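Side-chain contacts in beta-lactamase-like protein (Novosphingobium pentaromativorans US6-1, PDB 6AUF), which is a zinc-dependent hydrolase of the B3 metallo-beta-lactamase type that probably opens the four-membered ring of beta-lactam antibiotics: residues 105-110 and 209-214; 247-252 and 274-279. All coordinates share one frame; numbering follows the deposited sequence.

Interaction 1 (105-110 and 209-214); sequences TSHEHH and ADSATT. With ZN (zinc ion), chain C.
His107 and Asp210 show how a metal ligand is held from behind: one edge of the imidazole faces a zinc ion while another faces a carboxylate. The two side chains run roughly at right angles, yet their flat ends turn nearly into one plane, ring and carboxylate being 29° apart. The ND1 N-H of His107 meets OD1 of Asp210 at 2.8 Å and almost straight, with an N-H...O angle of 174°. The oxygen lies practically in the ring plane and accepts through its syn lone pair, on the side of its twin OD2. That second oxygen is occupied by Ser189, so the carboxylate is gripped at both ends.

The torsion chi1 of His107, 76°, sets CG between the backbone N and the carbonyl carbon, and NE2 then binds the zinc ion at 2.1 Å. His109 approaches the same metal through its other ring nitrogen, ND1, at 1.9 Å; His185, from a separate loop, completes the histidine trio. His107 and His109 belong to the HxHxDH signature of the superfamily, whose Asp111 and His112 serve the second zinc ion together with His251. On the side of 209-214, Ser211 comes to the ring edge rather than over a face, with OG 3.4 Å from CE1 of His107; the hydroxyl's hydrogen bond goes to a bound citrate, probably from the crystallisation liquor. Ser106 packs its CB 3.5 Å from OD1 of Asp210.

Asp210 is thus a second-shell residue. The nearly straight bond to ND1 helps to fix the rotation of the imidazole and commits that nitrogen as a donor, which leaves NE2 to the metal; the negative charge behind the ring would probably also make His107 a more electron-rich ligand.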
loop_
_atom_site.group_PDB
_atom_site.type_symbol
_atom_site.label_atom_id
_atom_site.label_comp_id
_atom_site.label_asym_id
_atom_site.label_seq_id
_atom_site.Cartn_x
_atom_site.Cartn_y
_atom_site.Cartn_z
ATOM N N THR A 105 2.484 -6.566 1.080
ATOM C CA THR A 105 2.529 -5.295 1.791
ATOM C C THR A 105 2.936 -4.178 0.847
ATOM O O THR A 105 3.670 -4.392 -0.119
ATOM C CB THR A 105 3.507 -5.310 2.977
ATOM O OG1 THR A 105 4.811 -5.719 2.539
ATOM C CG2 THR A 105 2.999 -6.233 4.067
ATOM N N SER A 106 2.428 -2.982 1.135
ATOM C CA SER A 106 2.929 -1.782 0.476
ATOM C C SER A 106 4.271 -1.386 1.094
ATOM O O SER A 106 5.309 -1.424 0.427
ATOM C CB SER A 106 1.904 -0.657 0.590
ATOM O OG SER A 106 1.614 -0.443 1.957
ATOM N N HIS A 107 4.269 -1.026 2.380
ATOM C CA HIS A 107 5.513 -0.681 3.055
ATOM C C HIS A 107 5.412 -1.097 4.517
ATOM O O HIS A 107 4.380 -1.579 4.975
ATOM C CB HIS A 107 5.872 0.802 2.856
ATOM C CG HIS A 107 5.080 1.764 3.687
ATOM N ND1 HIS A 107 4.060 2.534 3.169
ATOM C CD2 HIS A 107 5.203 2.133 4.985
ATOM C CE1 HIS A 107 3.587 3.329 4.113
ATOM N NE2 HIS A 107 4.252 3.095 5.228
ATOM N N GLU A 108 6.515 -0.945 5.241
ATOM C CA GLU A 108 6.775 -1.724 6.449
ATOM C C GLU A 108 6.484 -0.947 7.728
ATOM O O GLU A 108 7.189 -1.089 8.732
ATOM C CB GLU A 108 8.219 -2.226 6.429
ATOM C CG GLU A 108 9.318 -1.154 6.636
ATOM C CD GLU A 108 9.732 -0.430 5.362
ATOM O OE1 GLU A 108 10.854 0.131 5.340
ATOM O OE2 GLU A 108 8.950 -0.424 4.390
ATOM N N HIS A 109 5.435 -0.139 7.728
ATOM C CA HIS A 109 5.019 0.603 8.908
ATOM C C HIS A 109 3.799 -0.050 9.545
ATOM O O HIS A 109 3.042 -0.756 8.876
ATOM C CB HIS A 109 4.737 2.058 8.543
ATOM C CG HIS A 109 5.975 2.825 8.179
ATOM N ND1 HIS A 109 5.948 3.967 7.411
ATOM C CD2 HIS A 109 7.278 2.605 8.479
ATOM C CE1 HIS A 109 7.176 4.423 7.260
ATOM N NE2 HIS A 109 8.002 3.616 7.900
ATOM N N HIS A 110 3.631 0.184 10.855
ATOM C CA HIS A 110 2.604 -0.514 11.638
ATOM C C HIS A 110 1.195 -0.216 11.134
ATOM O O HIS A 110 0.313 -1.080 11.195
ATOM C CB HIS A 110 2.700 -0.109 13.103
ATOM C CG HIS A 110 2.287 1.305 13.338
ATOM N ND1 HIS A 110 0.984 1.666 13.593
ATOM C CD2 HIS A 110 2.991 2.459 13.275
ATOM C CE1 HIS A 110 0.910 2.978 13.721
ATOM N NE2 HIS A 110 2.114 3.483 13.535
ATOM N N ALA A 209 -0.025 1.911 -5.755
ATOM C CA ALA A 209 1.212 2.665 -5.579
ATOM C C ALA A 209 1.321 3.102 -4.128
ATOM O O ALA A 209 0.413 3.753 -3.598
ATOM C CB ALA A 209 1.266 3.877 -6.507
ATOM N N ASP A 210 2.426 2.723 -3.494
ATOM C CA ASP A 210 2.671 2.973 -2.083
ATOM C C ASP A 210 2.629 4.462 -1.762
ATOM O O ASP A 210 2.769 5.319 -2.641
ATOM C CB ASP A 210 4.033 2.409 -1.701
ATOM C CG ASP A 210 4.209 2.291 -0.219
ATOM O OD1 ASP A 210 3.245 2.585 0.535
ATOM O OD2 ASP A 210 5.317 1.884 0.185
ATOM N N SER A 211 2.438 4.770 -0.472
ATOM C CA SER A 211 2.688 6.125 0.012
ATOM C C SER A 211 4.019 6.622 -0.537
ATOM O O SER A 211 4.986 5.860 -0.633
ATOM C CB SER A 211 2.725 6.156 1.540
ATOM O OG SER A 211 1.730 5.314 2.083
ATOM N N ALA A 212 4.079 7.906 -0.894
ATOM C CA ALA A 212 5.284 8.443 -1.519
ATOM C C ALA A 212 5.811 9.669 -0.782
ATOM O O ALA A 212 6.601 10.440 -1.346
ATOM C CB ALA A 212 5.035 8.770 -2.992
ATOM N N THR A 213 5.401 9.848 0.469
ATOM C CA THR A 213 5.736 11.040 1.231
ATOM C C THR A 213 7.121 10.890 1.841
ATOM O O THR A 213 7.418 9.869 2.467
ATOM C CB THR A 213 4.687 11.265 2.324
ATOM O OG1 THR A 213 4.559 10.070 3.109
ATOM C CG2 THR A 213 3.325 11.579 1.702
ATOM N N THR A 214 7.972 11.900 1.647
ATOM C CA THR A 214 9.317 11.919 2.232
ATOM C C THR A 214 9.257 12.676 3.549
ATOM O O THR A 214 9.343 13.909 3.575
ATOM C CB THR A 214 10.316 12.577 1.291
ATOM O OG1 THR A 214 9.822 13.868 0.915
ATOM C CG2 THR A 214 10.568 11.711 0.045
HETATM ZN ZN ZN C . 4.651 4.831 6.313
#

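Interaction 2 (247-252 and 274-279). With ZN (zinc ion), chain B.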
loop_
_atom_site.group_PDB
_atom_site.type_symbol
_atom_site.label_atom_id
_atom_site.label_comp_id
_atom_site.label_asym_id
_atom_site.label_seq_id
_atom_site.Cartn_x
_atom_site.Cartn_y
_atom_site.Cartn_z
ATOM N N LEU A 247 -5.412 4.125 -10.218
ATOM C CA LEU A 247 -4.519 4.319 -9.088
ATOM C C LEU A 247 -5.216 3.980 -7.774
ATOM O O LEU A 247 -6.362 4.366 -7.546
ATOM C CB LEU A 247 -4.025 5.765 -9.050
ATOM C CG LEU A 247 -3.166 6.088 -7.834
ATOM C CD1 LEU A 247 -1.882 5.267 -7.909
ATOM C CD2 LEU A 247 -2.871 7.569 -7.768
ATOM N N VAL A 248 -4.511 3.264 -6.901
ATOM C CA VAL A 248 -4.989 2.992 -5.551
ATOM C C VAL A 248 -3.812 3.163 -4.600
ATOM O O VAL A 248 -2.695 2.744 -4.911
ATOM C CB VAL A 248 -5.617 1.581 -5.434
ATOM C CG1 VAL A 248 -6.339 1.418 -4.097
ATOM C CG2 VAL A 248 -6.571 1.323 -6.585
ATOM N N THR A 249 -4.058 3.786 -3.445
ATOM C CA THR A 249 -3.016 4.141 -2.497
ATOM C C THR A 249 -3.303 3.601 -1.105
ATOM O O THR A 249 -4.449 3.602 -0.655
ATOM C CB THR A 249 -2.844 5.661 -2.400
ATOM O OG1 THR A 249 -4.117 6.273 -2.127
ATOM C CG2 THR A 249 -2.224 6.224 -3.686
ATOM N N PRO A 250 -2.266 3.183 -0.385
ATOM C CA PRO A 250 -2.465 2.680 0.984
ATOM C C PRO A 250 -3.249 3.620 1.884
ATOM O O PRO A 250 -3.936 3.159 2.802
ATOM C CB PRO A 250 -1.024 2.482 1.470
ATOM C CG PRO A 250 -0.305 2.094 0.220
ATOM C CD PRO A 250 -0.887 2.971 -0.859
ATOM N N HIS A 251 -3.140 4.922 1.680
ATOM C CA HIS A 251 -4.055 5.865 2.297
ATOM C C HIS A 251 -5.022 6.286 1.215
ATOM O O HIS A 251 -4.601 6.939 0.242
ATOM C CB HIS A 251 -3.335 7.089 2.863
ATOM C CG HIS A 251 -2.520 6.805 4.081
ATOM N ND1 HIS A 251 -2.987 7.038 5.357
ATOM C CD2 HIS A 251 -1.265 6.310 4.220
ATOM C CE1 HIS A 251 -2.058 6.692 6.230
ATOM N NE2 HIS A 251 -1.003 6.250 5.567
ATOM N N PRO A 252 -6.308 5.948 1.332
ATOM C CA PRO A 252 -7.229 6.192 0.211
ATOM C C PRO A 252 -7.218 7.630 -0.283
ATOM O O PRO A 252 -7.246 7.854 -1.503
ATOM C CB PRO A 252 -8.589 5.776 0.794
ATOM C CG PRO A 252 -8.240 4.749 1.842
ATOM C CD PRO A 252 -6.953 5.231 2.448
ATOM N N ALA A 274 1.690 9.053 -12.774
ATOM C CA ALA A 274 2.660 10.084 -13.116
ATOM C C ALA A 274 2.439 11.314 -12.252
ATOM O O ALA A 274 3.347 11.767 -11.546
ATOM C CB ALA A 274 2.584 10.433 -14.603
ATOM N N ALA A 275 1.217 11.848 -12.273
ATOM C CA ALA A 275 0.908 13.040 -11.493
ATOM C C ALA A 275 1.214 12.826 -10.019
ATOM O O ALA A 275 1.827 13.679 -9.362
ATOM C CB ALA A 275 -0.559 13.409 -11.685
ATOM N N TYR A 276 0.813 11.675 -9.490
ATOM C CA TYR A 276 1.051 11.362 -8.086
ATOM C C TYR A 276 2.545 11.423 -7.757
ATOM O O TYR A 276 2.958 12.103 -6.808
ATOM C CB TYR A 276 0.432 9.992 -7.802
ATOM C CG TYR A 276 0.661 9.393 -6.445
ATOM C CD1 TYR A 276 0.022 9.896 -5.306
ATOM C CD2 TYR A 276 1.476 8.270 -6.307
ATOM C CE1 TYR A 276 0.236 9.302 -4.048
ATOM C CE2 TYR A 276 1.676 7.674 -5.081
ATOM C CZ TYR A 276 1.074 8.181 -3.958
ATOM O OH TYR A 276 1.331 7.546 -2.762
ATOM N N SER A 277 3.375 10.751 -8.571
ATOM C CA SER A 277 4.829 10.785 -8.388
ATOM C C SER A 277 5.389 12.197 -8.582
ATOM O O SER A 277 6.219 12.672 -7.791
ATOM C CB SER A 277 5.495 9.801 -9.357
ATOM O OG SER A 277 6.906 9.988 -9.407
ATOM N N GLN A 278 4.963 12.887 -9.640
ATOM C CA GLN A 278 5.423 14.257 -9.818
ATOM C C GLN A 278 5.153 15.070 -8.560
ATOM O O GLN A 278 6.024 15.818 -8.081
ATOM C CB GLN A 278 4.742 14.885 -11.032
ATOM C CG GLN A 278 5.152 16.312 -11.305
ATOM C CD GLN A 278 4.370 16.923 -12.454
ATOM O OE1 GLN A 278 3.905 16.211 -13.349
ATOM N NE2 GLN A 278 4.209 18.249 -12.432
ATOM N N ALA A 279 3.967 14.893 -7.976
ATOM C CA ALA A 279 3.615 15.656 -6.782
ATOM C C ALA A 279 4.508 15.278 -5.609
ATOM O O ALA A 279 5.070 16.155 -4.937
ATOM C CB ALA A 279 2.130 15.459 -6.435
HETATM ZN ZN ZN B . 0.657 5.274 6.117
#
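Near-extended first torsions bring Leu247 and Tyr276 together: each has CG anti to its own backbone nitrogen, with chi1 of 176° in the leucine and 174° in the tyrosine. Tyr276 thereby projects from its helix, and its ring lies beside Leu247 and Thr249, while the leucine runs across it at about a right angle. Their meeting point is CD2 of Leu247, 4.1 Å from CB of Tyr276 and thus at the root of the aromatic side chain. Farther out, Thr249, pointing the opposite way to the tyrosine, offers a methyl group to the phenol end, CG2 lying 3.8 Å from CZ of Tyr276. This is an off-centre CH-pi contact, with CG2 4.3 Å from the ring centroid.

The contact joins helix 272-292 to strand 246-248, the last strand of the five-stranded sheet in the alpha-beta/beta-alpha fold of the metallo-beta-lactamases. A disulfide between Cys244 and Cys273 joins the chain just before the strand to the start of the helix, and Ile239 of helix 226-241 adds to the packing round Tyr276.

Thr249 divides its two branches between different tasks. As the methyl meets the ring, OG1 donates to the carbonyl O of His251 at 2.5 Å, approaching from above the carbonyl plane, and also bonds to Ser255. Beyond this turn, His251 carries the chain into the active site, where its NE2 binds a zinc ion at 2.0 Å beside Asp111 and His112. Tyr276 directs its hydroxyl to the carbonyl oxygen of Asp210.

Both contacts are buried, but they differ in depth and chemistry. Interaction 1 lies nearer the centre of the chain and joins two active-site loops through a polar, directional bond behind a zinc ligand; interaction 2 lies farther out and packs a helix on a strand end by apolar and CH-pi contacts. Their centres are 11 Å apart, and they touch: OH of Tyr276 is 2.7 Å from O of Asp210, a probable hydrogen bond, and Pro250 packs on Ala209. The C-terminal helix therefore meets the backbone of the residue that orients His107. Each contact includes a segment with zinc ligands, 105-110 for one ion and 247-252 for the other.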